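Local coordinates for inactive PncC family protein (Escherichia coli O157:H7, PDB 5KOL), which is of unknown function and belongs to the CinA family, but probably lacks the nicotinamide-nucleotide amidohydrolase activity found among its relatives, at residues S23-R28 / A166-L171. Sequence-based numbering, arbitrary orientation.
Sequences SALSQR and AQLLQL
Ala24 and Leu25 meet Leu168 and Leu169 in a wholly apolar helix-helix contact between the N-terminal helix 18-31 and the C-terminal helix 153-171, which the fold brings together although 137 residues lie between the two segments. The axes of segments 23-28 and 166-171 approach to 10.0 Å, with N-to-C directions 45° apart, so the two segments run in broadly the same direction. No hydrogen bond crosses the interface; it depends on the fit of methyl groups. On the buried side, Leu25 and Leu168 extend toward each other and their side chains cross at about a right angle, Leu25 CD1 lying 3.6 Å from Leu168 CD2. Both leucines carry CG anti to the backbone N (chi1 -174° for Leu25, 178° for Leu168), which brings the two branched ends together. Leu169 reaches across differently. Its CG stands anti to the carbonyl carbon, beside its own backbone N, and the fork of the side chain settles on the backbone of helix 18-31: CD2 comes to 4.0 Å from Leu25 CA, while CD1 touches Ala24 CB, also at 4.0 Å. Leu169 CD2 also touches the Leu25 side chain, at 4.1 Å from CD1. Inward, Leu168 continues onto Val110 and Ile112 of strand 110-116 and Ile138 of strand 131-138, seating helix 153-171 on the sheet; Ala24 marks the exposed margin. Beyond the apolar patch, Arg28 forms a salt bridge with Asp32 through NE, and a hydrogen bond from its NH2 to Leu172 O ties helix 18-31 to the residue following helix 153-171. The first and last helices of the chain thus lie side by side, the last seated on the mixed five-stranded sheet, consistent with the alpha/beta fold of the CinA family.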
# COMPACT_ATOMS: atom_id res chain seq x y z
N SER A 23 1.63 -16.08 -9.36
CA SER A 23 1.77 -16.66 -10.69
C SER A 23 0.43 -17.16 -11.21
O SER A 23 0.02 -16.83 -12.33
CB SER A 23 2.79 -17.80 -10.63
OG SER A 23 4.09 -17.25 -10.60
N ALA A 24 -0.26 -17.97 -10.41
CA ALA A 24 -1.55 -18.49 -10.85
C ALA A 24 -2.57 -17.36 -10.99
O ALA A 24 -3.29 -17.27 -11.99
CB ALA A 24 -2.04 -19.55 -9.87
N LEU A 25 -2.60 -16.46 -10.00
CA LEU A 25 -3.61 -15.41 -9.99
C LEU A 25 -3.42 -14.41 -11.13
O LEU A 25 -4.39 -13.97 -11.75
CB LEU A 25 -3.59 -14.70 -8.64
CG LEU A 25 -4.68 -13.66 -8.39
CD1 LEU A 25 -6.07 -14.31 -8.37
CD2 LEU A 25 -4.41 -12.88 -7.09
N SER A 26 -2.17 -14.02 -11.40
CA SER A 26 -1.95 -13.04 -12.45
C SER A 26 -2.42 -13.57 -13.80
O SER A 26 -3.16 -12.91 -14.52
CB SER A 26 -0.48 -12.62 -12.50
OG SER A 26 0.36 -13.68 -12.90
N GLN A 27 -2.04 -14.81 -14.13
CA GLN A 27 -2.41 -15.30 -15.45
C GLN A 27 -3.90 -15.58 -15.56
O GLN A 27 -4.48 -15.44 -16.64
CB GLN A 27 -1.55 -16.53 -15.75
CG GLN A 27 -0.21 -16.02 -16.22
CD GLN A 27 0.82 -17.08 -16.15
OE1 GLN A 27 0.57 -18.19 -15.73
NE2 GLN A 27 2.01 -16.73 -16.59
N ARG A 28 -4.54 -15.92 -14.45
CA ARG A 28 -5.98 -16.13 -14.46
C ARG A 28 -6.74 -14.83 -14.73
O ARG A 28 -7.67 -14.80 -15.55
CB ARG A 28 -6.42 -16.74 -13.13
CG ARG A 28 -7.91 -16.87 -13.01
CD ARG A 28 -8.48 -17.70 -14.15
NE ARG A 28 -9.93 -17.65 -14.10
CZ ARG A 28 -10.67 -18.47 -13.37
NH1 ARG A 28 -10.09 -19.43 -12.65
NH2 ARG A 28 -11.99 -18.33 -13.36
N ALA A 166 -4.69 -17.10 -1.90
CA ALA A 166 -5.10 -18.48 -2.16
C ALA A 166 -6.62 -18.62 -2.17
O ALA A 166 -7.18 -19.39 -2.96
CB ALA A 166 -4.47 -19.41 -1.13
N GLN A 167 -7.31 -17.91 -1.27
CA GLN A 167 -8.76 -18.02 -1.25
C GLN A 167 -9.40 -17.34 -2.45
O GLN A 167 -10.47 -17.76 -2.90
CB GLN A 167 -9.35 -17.46 0.06
CG GLN A 167 -10.87 -17.71 0.20
CD GLN A 167 -11.22 -19.16 0.52
OE1 GLN A 167 -10.54 -19.82 1.32
NE2 GLN A 167 -12.27 -19.67 -0.12
N LEU A 168 -8.78 -16.28 -3.00
CA LEU A 168 -9.32 -15.74 -4.24
C LEU A 168 -9.23 -16.78 -5.35
O LEU A 168 -10.16 -16.93 -6.16
CB LEU A 168 -8.61 -14.44 -4.61
CG LEU A 168 -9.11 -13.87 -5.94
CD1 LEU A 168 -10.63 -13.61 -5.91
CD2 LEU A 168 -8.38 -12.58 -6.23
N LEU A 169 -8.13 -17.53 -5.40
CA LEU A 169 -8.00 -18.62 -6.35
C LEU A 169 -9.14 -19.62 -6.20
O LEU A 169 -9.74 -20.04 -7.19
CB LEU A 169 -6.64 -19.30 -6.15
CG LEU A 169 -5.49 -18.47 -6.74
CD1 LEU A 169 -4.12 -19.07 -6.44
CD2 LEU A 169 -5.69 -18.38 -8.25
N GLN A 170 -9.45 -20.01 -4.95
CA GLN A 170 -10.55 -20.93 -4.71
C GLN A 170 -11.86 -20.37 -5.24
O GLN A 170 -12.63 -21.06 -5.90
CB GLN A 170 -10.68 -21.24 -3.21
CG GLN A 170 -11.94 -22.02 -2.83
CD GLN A 170 -11.97 -23.43 -3.42
OE1 GLN A 170 -13.02 -23.94 -3.84
NE2 GLN A 170 -10.81 -24.05 -3.47
N LEU A 171 -12.12 -19.09 -4.95
CA LEU A 171 -13.38 -18.49 -5.36
C LEU A 171 -13.46 -18.29 -6.87
O LEU A 171 -14.56 -18.11 -7.40
CB LEU A 171 -13.58 -17.16 -4.63
CG LEU A 171 -13.72 -17.26 -3.10
CD1 LEU A 171 -13.81 -15.89 -2.44
CD2 LEU A 171 -14.92 -18.12 -2.73